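Side-chain contacts in 1-acyl-sn-glycerol-3-phosphate acyltransferase (Thermotoga maritima, PDB 5KYM), which catalyses the transfer of an acyl chain to 1-acyl-sn-glycerol-3-phosphate (lysophosphatidic acid), making phosphatidic acid at the membrane: residues 77-82 with 173-178; 143-148 with 179-184; 210-215 with 231-236; 218-223 with 227-232. All coordinates share one frame; numbering follows the deposited sequence.

Contact 1: residues 77-82 with 173-178; sequences NFIVVA and LMIAVK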
loop_
_atom_site.group_PDB
_atom_site.type_symbol
_atom_site.label_atom_id
_atom_site.label_comp_id
_atom_site.label_asym_id
_atom_site.label_seq_id
_atom_site.Cartn_x
_atom_site.Cartn_y
_atom_site.Cartn_z
ATOM N N ASN A 77 14.455 6.187 3.227
ATOM C CA ASN A 77 13.099 5.683 3.437
ATOM C C ASN A 77 12.089 6.851 3.524
ATOM O O ASN A 77 12.469 8.024 3.491
ATOM C CB ASN A 77 13.032 4.760 4.663
ATOM C CG ASN A 77 13.245 5.489 5.942
ATOM O OD1 ASN A 77 13.883 6.543 5.929
ATOM N ND2 ASN A 77 12.691 4.957 7.056
ATOM N N PHE A 78 10.800 6.524 3.624
ATOM C CA PHE A 78 9.745 7.535 3.656
ATOM C C PHE A 78 8.469 6.926 4.236
ATOM O O PHE A 78 8.435 5.732 4.544
ATOM C CB PHE A 78 9.537 8.182 2.264
ATOM C CG PHE A 78 9.497 7.206 1.144
ATOM C CD1 PHE A 78 8.334 6.499 0.868
ATOM C CD2 PHE A 78 10.623 6.963 0.362
ATOM C CE1 PHE A 78 8.310 5.544 -0.185
ATOM C CE2 PHE A 78 10.577 6.049 -0.690
ATOM C CZ PHE A 78 9.427 5.337 -0.973
ATOM N N ILE A 79 7.442 7.752 4.455
ATOM C CA ILE A 79 6.160 7.263 4.904
ATOM C C ILE A 79 5.138 7.582 3.839
ATOM O O ILE A 79 4.822 8.736 3.649
ATOM C CB ILE A 79 5.711 7.912 6.195
ATOM C CG1 ILE A 79 6.732 7.733 7.274
ATOM C CG2 ILE A 79 4.392 7.272 6.651
ATOM C CD1 ILE A 79 6.535 8.755 8.390
ATOM N N VAL A 80 4.612 6.548 3.150
ATOM C CA VAL A 80 3.593 6.737 2.094
ATOM C C VAL A 80 2.327 7.024 2.839
ATOM O O VAL A 80 1.980 6.320 3.747
ATOM C CB VAL A 80 3.451 5.519 1.140
ATOM C CG1 VAL A 80 2.402 5.796 0.076
ATOM C CG2 VAL A 80 4.751 5.226 0.452
ATOM N N VAL A 81 1.684 8.109 2.492
ATOM C CA VAL A 81 0.443 8.440 3.077
ATOM C C VAL A 81 -0.580 8.521 1.965
ATOM O O VAL A 81 -0.479 9.343 1.060
ATOM C CB VAL A 81 0.557 9.696 3.925
ATOM C CG1 VAL A 81 -0.825 10.243 4.361
ATOM C CG2 VAL A 81 1.421 9.378 5.149
ATOM N N ALA A 82 -1.565 7.626 2.042
ATOM C CA ALA A 82 -2.513 7.444 0.960
ATOM C C ALA A 82 -3.921 7.406 1.492
ATOM O O ALA A 82 -4.127 6.970 2.628
ATOM C CB ALA A 82 -2.185 6.170 0.189
ATOM N N LEU A 173 -0.664 11.327 11.596
ATOM C CA LEU A 173 0.719 11.642 11.188
ATOM C C LEU A 173 1.788 11.732 12.275
ATOM O O LEU A 173 2.941 11.967 11.983
ATOM C CB LEU A 173 0.762 12.887 10.272
ATOM C CG LEU A 173 0.508 12.295 8.875
ATOM C CD1 LEU A 173 -0.851 12.752 8.456
ATOM C CD2 LEU A 173 1.610 12.611 7.893
ATOM N N MET A 174 1.450 11.431 13.493
ATOM C CA MET A 174 2.464 11.383 14.526
ATOM C C MET A 174 3.679 10.535 14.137
ATOM O O MET A 174 4.781 10.910 14.528
ATOM C CB MET A 174 1.872 10.920 15.860
ATOM C CG MET A 174 2.742 11.307 17.052
ATOM S SD MET A 174 3.074 13.089 17.222
ATOM C CE MET A 174 1.442 13.774 17.575
ATOM N N ILE A 175 3.572 9.477 13.322
ATOM C CA ILE A 175 4.825 8.731 13.078
ATOM C C ILE A 175 5.850 9.530 12.285
ATOM O O ILE A 175 7.039 9.325 12.428
ATOM C CB ILE A 175 4.672 7.324 12.468
ATOM C CG1 ILE A 175 4.252 7.383 11.050
ATOM C CG2 ILE A 175 3.679 6.476 13.235
ATOM C CD1 ILE A 175 4.290 6.013 10.457
ATOM N N ALA A 176 5.378 10.478 11.490
ATOM C CA ALA A 176 6.274 11.388 10.761
ATOM C C ALA A 176 6.889 12.453 11.676
ATOM O O ALA A 176 8.110 12.657 11.700
ATOM C CB ALA A 176 5.540 12.046 9.608
ATOM N N VAL A 177 6.026 13.133 12.429
ATOM C CA VAL A 177 6.450 14.130 13.409
ATOM C C VAL A 177 7.543 13.659 14.319
ATOM O O VAL A 177 8.510 14.348 14.462
ATOM C CB VAL A 177 5.247 14.674 14.210
ATOM C CG1 VAL A 177 5.592 14.933 15.631
ATOM C CG2 VAL A 177 4.803 15.933 13.550
ATOM N N LYS A 178 7.389 12.476 14.879
ATOM C CA LYS A 178 8.341 11.910 15.893
ATOM C C LYS A 178 9.572 11.222 15.316
ATOM O O LYS A 178 10.415 10.790 16.074
ATOM C CB LYS A 178 7.627 10.916 16.859
ATOM C CG LYS A 178 6.881 11.598 17.995
ATOM C CD LYS A 178 6.137 10.609 18.882
ATOM C CE LYS A 178 5.414 11.325 20.032
ATOM N NZ LYS A 178 6.238 12.338 20.766
#
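Ile79 of strand 79-82 reaches across to Ile175 and Ala176 of the short helix 174-177, and Val81 of the same strand faces Leu173 just before that helix. This is helix-on-sheet packing inside the alpha-beta acyltransferase domain, whose HX4D motif follows strand 79-82 closely in the sequence. No hydrogen bond joins the two segments; the contact is made of aliphatic carbon alone, and all five residues that touch are buried. The tight part centres on the tip of Ile79. Its CG1 branch stands beside the backbone N, opposite the carbonyl carbon (chi1 -56°), and a nearly extended second torsion carries CD1 out to the helix. There Ile79 CD1 rests 3.6 Å from Ala176 CB, and it lies 3.8 Å from Ile175 CG1. Alanine suits this point because its short side chain lets the long isoleucine come right up to the helix backbone, with Ile79 CD1 also 3.6 Å from Ala176 CA. The packing is looser at Val81, whose CG2 stays 4.2 Å from Leu173 CD2; Val183 of the neighbouring strand borders both residues, and Val230 of helix 223-243 also touches Val81. Beyond the helix lies the solvent side: Val177 points away from the strand, Met174 is partly exposed, and Lys178 puts its charged chain where water can reach it. Back in the buried layer, the two isoleucines cross at a slant, and the second branch of Ile79 joins in, with its CG2 4.0 Å from Ile175 CD1.

Contact 2: residues 143-148 with 179-184; sequences EKLKNG and TGVPVL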
loop_
_atom_site.group_PDB
_atom_site.type_symbol
_atom_site.label_atom_id
_atom_site.label_comp_id
_atom_site.label_asym_id
_atom_site.label_seq_id
_atom_site.Cartn_x
_atom_site.Cartn_y
_atom_site.Cartn_z
ATOM N N GLU A 143 10.378 2.983 15.687
ATOM C CA GLU A 143 11.679 2.333 15.835
ATOM C C GLU A 143 12.190 1.823 14.490
ATOM O O GLU A 143 13.290 2.208 14.060
ATOM C CB GLU A 143 11.622 1.258 16.934
ATOM C CG GLU A 143 11.498 1.756 18.402
ATOM C CD GLU A 143 12.224 3.087 18.751
ATOM O OE1 GLU A 143 13.473 3.035 18.573
ATOM O OE2 GLU A 143 11.552 4.122 19.197
ATOM N N LYS A 144 11.376 1.015 13.807
ATOM C CA LYS A 144 11.632 0.647 12.411
ATOM C C LYS A 144 11.956 1.817 11.479
ATOM O O LYS A 144 12.902 1.725 10.688
ATOM C CB LYS A 144 10.456 -0.137 11.819
ATOM C CG LYS A 144 10.427 -1.541 12.313
ATOM C CD LYS A 144 9.119 -2.298 12.112
ATOM C CE LYS A 144 9.341 -3.722 12.619
ATOM N NZ LYS A 144 8.101 -4.531 12.682
ATOM N N LEU A 145 11.199 2.907 11.579
ATOM C CA LEU A 145 11.492 4.101 10.791
ATOM C C LEU A 145 12.887 4.608 11.023
ATOM O O LEU A 145 13.605 4.861 10.042
ATOM C CB LEU A 145 10.487 5.210 11.007
ATOM C CG LEU A 145 9.240 5.004 10.113
ATOM C CD1 LEU A 145 8.023 5.684 10.742
ATOM C CD2 LEU A 145 9.415 5.441 8.690
ATOM N N LYS A 146 13.290 4.695 12.299
ATOM C CA LYS A 146 14.647 5.140 12.670
ATOM C C LYS A 146 15.734 4.230 12.119
ATOM O O LYS A 146 16.772 4.692 11.675
ATOM C CB LYS A 146 14.761 5.290 14.178
ATOM C CG LYS A 146 13.933 6.439 14.736
ATOM C CD LYS A 146 13.517 6.175 16.197
ATOM C CE LYS A 146 12.979 7.389 16.990
ATOM N NZ LYS A 146 12.642 7.018 18.412
ATOM N N ASN A 147 15.495 2.940 12.070
ATOM C CA ASN A 147 16.488 2.054 11.445
ATOM C C ASN A 147 16.469 2.106 9.918
ATOM O O ASN A 147 17.412 1.670 9.298
ATOM C CB ASN A 147 16.343 0.606 11.946
ATOM C CG ASN A 147 16.361 0.520 13.471
ATOM O OD1 ASN A 147 17.042 1.311 14.159
ATOM N ND2 ASN A 147 15.583 -0.415 14.011
ATOM N N GLY A 148 15.412 2.614 9.305
ATOM C CA GLY A 148 15.392 2.822 7.842
ATOM C C GLY A 148 14.330 2.125 7.020
ATOM O O GLY A 148 14.449 2.068 5.807
ATOM N N THR A 179 9.647 11.044 14.004
ATOM C CA THR A 179 10.816 10.430 13.362
ATOM C C THR A 179 11.534 11.364 12.436
ATOM O O THR A 179 12.666 11.063 12.061
ATOM C CB THR A 179 10.444 9.192 12.498
ATOM O OG1 THR A 179 9.598 9.542 11.385
ATOM C CG2 THR A 179 9.737 8.163 13.345
ATOM N N GLY A 180 10.870 12.432 12.003
ATOM C CA GLY A 180 11.402 13.279 10.960
ATOM C C GLY A 180 11.622 12.685 9.581
ATOM O O GLY A 180 12.257 13.344 8.735
ATOM N N VAL A 181 11.066 11.496 9.289
ATOM C CA VAL A 181 11.198 10.950 7.907
ATOM C C VAL A 181 10.145 11.621 6.984
ATOM O O VAL A 181 9.040 11.976 7.432
ATOM C CB VAL A 181 11.223 9.382 7.769
ATOM C CG1 VAL A 181 11.327 8.649 9.126
ATOM C CG2 VAL A 181 10.046 8.862 6.965
ATOM N N PRO A 182 10.481 11.778 5.705
ATOM C CA PRO A 182 9.567 12.434 4.786
ATOM C C PRO A 182 8.328 11.628 4.444
ATOM O O PRO A 182 8.395 10.423 4.254
ATOM C CB PRO A 182 10.393 12.664 3.515
ATOM C CG PRO A 182 11.690 11.964 3.717
ATOM C CD PRO A 182 11.744 11.382 5.079
ATOM N N VAL A 183 7.201 12.337 4.415
ATOM C CA VAL A 183 5.894 11.831 3.998
ATOM C C VAL A 183 5.811 11.940 2.479
ATOM O O VAL A 183 6.230 12.952 1.898
ATOM C CB VAL A 183 4.787 12.661 4.690
ATOM C CG1 VAL A 183 3.417 12.353 4.129
ATOM C CG2 VAL A 183 4.825 12.368 6.170
ATOM N N LEU A 184 5.302 10.906 1.835
ATOM C CA LEU A 184 5.161 10.910 0.357
ATOM C C LEU A 184 3.660 10.762 0.128
ATOM O O LEU A 184 3.148 9.650 0.189
ATOM C CB LEU A 184 5.965 9.779 -0.323
ATOM C CG LEU A 184 5.760 9.600 -1.825
ATOM C CD1 LEU A 184 6.327 10.809 -2.494
ATOM C CD2 LEU A 184 6.270 8.332 -2.453
#
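Leu145, in the last turn of helix 137-147, packs against Thr179 and Val181, which flank Gly180 in the link from helix 174-177 to strand 183-189. Leu145 meets both partners at roughly a right angle. Its CB lies 3.8 Å from Thr179 CG2, and the CD1 branch stays near the same methyl at 4.0 Å. The other branch turns to the valine, with Leu145 CD2 3.8 Å from Val181 CG1 and 3.9 Å from Val181 CG2. A forked leucine suits the place because each fork serves a different neighbour. Thr179 is two-faced: CG2 stands opposite the carbonyl carbon and greets Leu145, while OG1, between the backbone N and the carbonyl carbon (chi1 64°), turns to polar work. Val181 N donates an almost straight bond, 170° at the hydrogen, to Thr179 OG1 at 3.2 Å, and OG1 is also bonded to Ile175 O. Replacing the threonine with an alanine here would probably leave Val181 N and Ile175 O without this mate and open a gap beside Leu145. Gly180, with positive phi, takes the chain out of the helix. The pattern at Thr179 is an ST turn, placed where a short helix passes into a strand of the mixed sheet in this alpha-beta fold.

Contact 3: residues 210-215 with 231-236; sequences KIHEPV and EEVVKR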
loop_
_atom_site.group_PDB
_atom_site.type_symbol
_atom_site.label_atom_id
_atom_site.label_comp_id
_atom_site.label_asym_id
_atom_site.label_seq_id
_atom_site.Cartn_x
_atom_site.Cartn_y
_atom_site.Cartn_z
ATOM N N LYS A 210 -1.687 8.757 -8.162
ATOM C CA LYS A 210 -0.895 9.997 -8.287
ATOM C C LYS A 210 0.035 10.189 -7.059
ATOM O O LYS A 210 -0.417 10.392 -5.933
ATOM C CB LYS A 210 -1.806 11.204 -8.488
ATOM C CG LYS A 210 -1.053 12.519 -8.553
ATOM C CD LYS A 210 -1.804 13.594 -9.289
ATOM C CE LYS A 210 -1.097 14.908 -9.084
ATOM N NZ LYS A 210 -1.828 15.918 -9.873
ATOM N N ILE A 211 1.331 10.157 -7.352
ATOM C CA ILE A 211 2.373 10.356 -6.392
ATOM C C ILE A 211 2.774 11.838 -6.372
ATOM O O ILE A 211 3.136 12.392 -7.381
ATOM C CB ILE A 211 3.573 9.490 -6.747
ATOM C CG1 ILE A 211 3.147 8.034 -6.979
ATOM C CG2 ILE A 211 4.521 9.458 -5.562
ATOM C CD1 ILE A 211 4.272 7.074 -7.375
ATOM N N HIS A 212 2.699 12.463 -5.208
ATOM C CA HIS A 212 2.909 13.872 -4.990
ATOM C C HIS A 212 4.307 14.152 -4.440
ATOM O O HIS A 212 5.046 13.238 -4.109
ATOM C CB HIS A 212 1.913 14.329 -3.950
ATOM C CG HIS A 212 0.476 14.157 -4.342
ATOM N ND1 HIS A 212 -0.102 14.858 -5.365
ATOM C CD2 HIS A 212 -0.507 13.398 -3.819
ATOM C CE1 HIS A 212 -1.371 14.514 -5.478
ATOM N NE2 HIS A 212 -1.644 13.636 -4.544
ATOM N N GLU A 213 4.685 15.427 -4.355
ATOM C CA GLU A 213 6.015 15.844 -3.844
ATOM C C GLU A 213 6.173 15.554 -2.354
ATOM O O GLU A 213 5.312 15.981 -1.535
ATOM C CB GLU A 213 6.276 17.335 -4.049
ATOM C CG GLU A 213 6.589 17.770 -5.454
ATOM C CD GLU A 213 6.218 19.215 -5.561
ATOM O OE1 GLU A 213 6.769 20.114 -4.838
ATOM O OE2 GLU A 213 5.269 19.413 -6.319
ATOM N N PRO A 214 7.309 14.912 -1.987
ATOM C CA PRO A 214 7.551 14.587 -0.591
ATOM C C PRO A 214 7.463 15.801 0.353
ATOM O O PRO A 214 7.896 16.881 0.010
ATOM C CB PRO A 214 8.960 13.987 -0.616
ATOM C CG PRO A 214 9.531 14.220 -1.959
ATOM C CD PRO A 214 8.358 14.351 -2.843
ATOM N N VAL A 215 6.915 15.575 1.525
ATOM C CA VAL A 215 6.717 16.628 2.546
ATOM C C VAL A 215 7.673 16.385 3.723
ATOM O O VAL A 215 7.862 15.255 4.111
ATOM C CB VAL A 215 5.225 16.659 2.987
ATOM C CG1 VAL A 215 4.991 17.472 4.207
ATOM C CG2 VAL A 215 4.433 17.257 1.883
ATOM N N GLU A 231 -3.412 15.808 3.985
ATOM C CA GLU A 231 -4.842 15.631 3.718
ATOM C C GLU A 231 -5.382 16.421 2.556
ATOM O O GLU A 231 -6.071 15.816 1.742
ATOM C CB GLU A 231 -5.710 15.905 4.962
ATOM C CG GLU A 231 -7.109 15.329 4.804
ATOM C CD GLU A 231 -8.026 15.398 6.007
ATOM O OE1 GLU A 231 -7.700 16.006 7.044
ATOM O OE2 GLU A 231 -9.118 14.818 5.868
ATOM N N GLU A 232 -5.088 17.725 2.443
ATOM C CA GLU A 232 -5.572 18.491 1.260
ATOM C C GLU A 232 -4.904 18.001 0.051
ATOM O O GLU A 232 -5.592 17.796 -0.943
ATOM C CB GLU A 232 -5.489 20.035 1.306
ATOM C CG GLU A 232 -6.647 20.760 2.053
ATOM C CD GLU A 232 -7.903 19.898 2.387
ATOM O OE1 GLU A 232 -8.824 19.784 1.513
ATOM O OE2 GLU A 232 -7.976 19.337 3.525
ATOM N N VAL A 233 -3.596 17.765 0.134
ATOM C CA VAL A 233 -2.826 17.232 -1.035
ATOM C C VAL A 233 -3.418 15.928 -1.603
ATOM O O VAL A 233 -3.658 15.815 -2.809
ATOM C CB VAL A 233 -1.324 17.005 -0.710
ATOM C CG1 VAL A 233 -0.632 16.300 -1.870
ATOM C CG2 VAL A 233 -0.626 18.329 -0.389
ATOM N N VAL A 234 -3.649 14.981 -0.714
ATOM C CA VAL A 234 -4.156 13.692 -1.106
ATOM C C VAL A 234 -5.553 13.861 -1.676
ATOM O O VAL A 234 -5.840 13.354 -2.784
ATOM C CB VAL A 234 -4.189 12.668 0.044
ATOM C CG1 VAL A 234 -4.740 11.352 -0.509
ATOM C CG2 VAL A 234 -2.805 12.432 0.625
ATOM N N LYS A 235 -6.394 14.585 -0.927
ATOM C CA LYS A 235 -7.771 14.801 -1.338
ATOM C C LYS A 235 -7.917 15.408 -2.706
ATOM O O LYS A 235 -8.756 14.949 -3.477
ATOM C CB LYS A 235 -8.543 15.645 -0.328
ATOM C CG LYS A 235 -9.207 14.825 0.742
ATOM C CD LYS A 235 -9.900 15.795 1.642
ATOM C CE LYS A 235 -10.586 15.080 2.802
ATOM N NZ LYS A 235 -11.482 16.040 3.537
ATOM N N ARG A 236 -7.120 16.434 -2.982
ATOM C CA ARG A 236 -7.162 17.125 -4.263
ATOM C C ARG A 236 -6.795 16.166 -5.383
ATOM O O ARG A 236 -7.328 16.256 -6.478
ATOM C CB ARG A 236 -6.268 18.378 -4.293
ATOM C CG ARG A 236 -6.526 19.260 -5.521
ATOM C CD ARG A 236 -5.839 20.636 -5.480
ATOM N NE ARG A 236 -4.421 20.594 -5.045
ATOM C CZ ARG A 236 -3.947 20.818 -3.802
ATOM N NH1 ARG A 236 -4.750 21.119 -2.766
ATOM N NH2 ARG A 236 -2.633 20.733 -3.583
#
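His212 and Val233, their CA atoms 7.7 Å apart, mark the nearest approach of the two backbones, where the chain has just left strand 207-211 and runs by a turn of helix 223-243. Both side chains point across the gap and slide past each other in opposite directions. Val233 CG1, set opposite its own backbone N (chi1 173°), sits over one face of the imidazole, 3.6 Å from the centroid and 18° off the ring normal: a CH-pi contact. Lys210 O lies over the opposite face toward the rim, 3.6 Å above the plane. A flat polar ring suits this place, offering a face to the valine and a ring nitrogen to a hydroxyl. His212 NE2 is 3.4 Å from Val233 O, but the angle is too poor for a hydrogen bond; NE2 is hydrogen-bonded instead to Ser187 OG of strand 183-189. An alanine in place of the histidine would probably strip Val233 CG1 of its ring and leave Ser187 OG without this partner. Ser187 OG also bonds Val234 O, a carbonyl that can only accept, which is consistent with the hydroxyl donating there and receiving a hydrogen from NE2.

Contact 4: residues 218-223 with 227-232; sequences KGFSSE and RKYVEE
Arg227 and Glu223 stand one helical turn apart at the start of helix 223-243, joined through backbone and side chains. The backbone link is the ordinary helical one, Arg227 N to Glu223 O at 3.1 Å. Followed outward, the arginine begins with CB, 3.4 Å from that same Glu223 O. CG lies against Leu173, in the loop before helix 174-177. CD passes 3.6 Å from Glu223 OE2, and there the chain bends (chi3 75°), bringing the guanidinium round to the carboxylate. Arg227 CZ follows, 3.8 Å from Glu223 OE1. At the tip, NH1 serves both oxygens: Arg227 NH1 lies 2.7 Å from Glu223 OE1 in a salt bridge, and it donates a hydrogen bond at 3.0 Å to Glu223 OE2, on that oxygen's syn lone pair. The carboxylate comes in at the guanidinium edge, but with NH1 alone engaged and the planes 39° apart, this is not the flat pairing through two nitrogens. Both residues are buried, and each would probably offset the other's charge; a long arginine and a glutamate suit positions four apart on a helix. On another side of the helix, Phe220 CZ lies over a face of the Tyr229 ring, the centroids 5.6 Å apart and the planes at 52°, and Phe220 CE1 is 4.0 Å from Tyr229 CB. Around the whole, Glu223 touches Met174 and Val177 of helix 174-177 and receives a weak bond from Leu173 N, while Val215, beyond strand 207-211, touches both aromatic rings, whose breadth suits them to packing where loop meets helix.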
loop_
_atom_site.group_PDB
_atom_site.type_symbol
_atom_site.label_atom_id
_atom_site.label_comp_id
_atom_site.label_asym_id
_atom_site.label_seq_id
_atom_site.Cartn_x
_atom_site.Cartn_y
_atom_site.Cartn_z
ATOM N N LYS A 218 9.677 18.556 9.419
ATOM C CA LYS A 218 10.495 19.643 9.916
ATOM C C LYS A 218 9.844 21.044 9.699
ATOM O O LYS A 218 9.926 21.880 10.575
ATOM C CB LYS A 218 11.849 19.566 9.212
ATOM C CG LYS A 218 12.974 20.449 9.716
ATOM C CD LYS A 218 14.351 19.764 9.618
ATOM C CE LYS A 218 14.523 18.682 10.703
ATOM N NZ LYS A 218 15.920 18.166 10.762
ATOM N N GLY A 219 9.172 21.285 8.560
ATOM C CA GLY A 219 8.514 22.547 8.286
ATOM C C GLY A 219 7.101 22.738 8.832
ATOM O O GLY A 219 6.239 23.314 8.113
ATOM N N PHE A 220 6.821 22.255 10.053
ATOM C CA PHE A 220 5.444 22.253 10.571
ATOM C C PHE A 220 5.410 22.398 12.062
ATOM O O PHE A 220 5.871 21.492 12.785
ATOM C CB PHE A 220 4.662 20.931 10.206
ATOM C CG PHE A 220 4.350 20.784 8.736
ATOM C CD1 PHE A 220 3.392 21.589 8.113
ATOM C CD2 PHE A 220 5.095 19.926 7.954
ATOM C CE1 PHE A 220 3.197 21.514 6.763
ATOM C CE2 PHE A 220 4.876 19.848 6.599
ATOM C CZ PHE A 220 3.929 20.631 6.008
ATOM N N SER A 221 4.785 23.457 12.561
ATOM C CA SER A 221 4.680 23.617 14.016
ATOM C C SER A 221 4.070 22.493 14.797
ATOM O O SER A 221 4.364 22.428 15.949
ATOM C CB SER A 221 3.939 24.854 14.387
ATOM O OG SER A 221 3.414 25.509 13.256
ATOM N N SER A 222 3.293 21.587 14.190
ATOM C CA SER A 222 2.724 20.403 14.885
ATOM C C SER A 222 2.298 19.291 13.991
ATOM O O SER A 222 2.176 19.456 12.815
ATOM C CB SER A 222 1.475 20.795 15.650
ATOM O OG SER A 222 0.453 21.244 14.766
ATOM N N GLU A 223 2.011 18.144 14.598
ATOM C CA GLU A 223 1.403 16.977 13.924
ATOM C C GLU A 223 0.129 17.359 13.254
ATOM O O GLU A 223 -0.143 16.906 12.151
ATOM C CB GLU A 223 1.072 15.874 14.929
ATOM C CG GLU A 223 0.498 14.602 14.285
ATOM C CD GLU A 223 -0.997 14.639 13.993
ATOM O OE1 GLU A 223 -1.657 15.575 14.526
ATOM O OE2 GLU A 223 -1.515 13.735 13.263
ATOM N N ARG A 227 -0.674 17.138 9.128
ATOM C CA ARG A 227 -1.781 16.259 8.760
ATOM C C ARG A 227 -2.744 16.927 7.836
ATOM O O ARG A 227 -3.148 16.358 6.838
ATOM C CB ARG A 227 -2.522 15.764 9.982
ATOM C CG ARG A 227 -3.570 14.723 9.662
ATOM C CD ARG A 227 -4.160 14.128 10.921
ATOM N NE ARG A 227 -5.056 15.151 11.435
ATOM C CZ ARG A 227 -4.989 15.711 12.622
ATOM N NH1 ARG A 227 -4.095 15.312 13.511
ATOM N NH2 ARG A 227 -5.854 16.673 12.932
ATOM N N LYS A 228 -3.082 18.163 8.163
ATOM C CA LYS A 228 -3.968 18.943 7.358
ATOM C C LYS A 228 -3.407 19.241 5.975
ATOM O O LYS A 228 -4.180 19.383 5.031
ATOM C CB LYS A 228 -4.401 20.183 8.132
ATOM C CG LYS A 228 -5.282 19.808 9.354
ATOM C CD LYS A 228 -6.433 18.784 9.128
ATOM C CE LYS A 228 -7.411 19.163 7.983
ATOM N NZ LYS A 228 -8.421 20.202 8.399
ATOM N N TYR A 229 -2.084 19.310 5.837
ATOM C CA TYR A 229 -1.443 19.724 4.580
ATOM C C TYR A 229 -1.504 18.563 3.640
ATOM O O TYR A 229 -1.901 18.673 2.451
ATOM C CB TYR A 229 0.003 20.210 4.831
ATOM C CG TYR A 229 0.762 20.620 3.592
ATOM C CD1 TYR A 229 1.521 19.712 2.904
ATOM C CD2 TYR A 229 0.789 21.914 3.149
ATOM C CE1 TYR A 229 2.188 20.055 1.749
ATOM C CE2 TYR A 229 1.489 22.283 2.024
ATOM C CZ TYR A 229 2.183 21.340 1.328
ATOM O OH TYR A 229 2.921 21.605 0.180
ATOM N N VAL A 230 -1.123 17.426 4.215
ATOM C CA VAL A 230 -1.057 16.167 3.486
ATOM C C VAL A 230 -2.469 15.735 3.052
ATOM O O VAL A 230 -2.693 15.382 1.909
ATOM C CB VAL A 230 -0.347 15.093 4.338
ATOM C CG1 VAL A 230 -0.424 13.727 3.648
ATOM C CG2 VAL A 230 1.109 15.475 4.562
ATOM N N GLU A 231 -3.412 15.808 3.985
ATOM C CA GLU A 231 -4.842 15.631 3.718
ATOM C C GLU A 231 -5.382 16.421 2.556
ATOM O O GLU A 231 -6.071 15.816 1.742
ATOM C CB GLU A 231 -5.710 15.905 4.962
ATOM C CG GLU A 231 -7.109 15.329 4.804
ATOM C CD GLU A 231 -8.026 15.398 6.007
ATOM O OE1 GLU A 231 -7.700 16.006 7.044
ATOM O OE2 GLU A 231 -9.118 14.818 5.868
ATOM N N GLU A 232 -5.088 17.725 2.443
ATOM C CA GLU A 232 -5.572 18.491 1.260
ATOM C C GLU A 232 -4.904 18.001 0.051
ATOM O O GLU A 232 -5.592 17.796 -0.943
ATOM C CB GLU A 232 -5.489 20.035 1.306
ATOM C CG GLU A 232 -6.647 20.760 2.053
ATOM C CD GLU A 232 -7.903 19.898 2.387
ATOM O OE1 GLU A 232 -8.824 19.784 1.513
ATOM O OE2 GLU A 232 -7.976 19.337 3.525
#

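Overall arrangement
After two N-terminal helices and strand 64-67, the chain runs through 77-82, forms helix 137-147, and returns through 173-178 to close contact 1; 179-184 follows and closes contact 2 on 143-148. The segments of these two contacts alternate, so they cross, and strands 79-82 and 183-189 join them as neighbours in the sheet. Contacts 3 and 4 open only after both have closed. Contact 4 starts within the loop that contact 3 spans, and the two share Glu231 and Glu232 on helix 223-243. Contact 3 ties that helix to the sheet beside strand 183-189, where Val215 N meets Val183 O, and contact 4 sets its beginning against the 173-178 segment of contact 1.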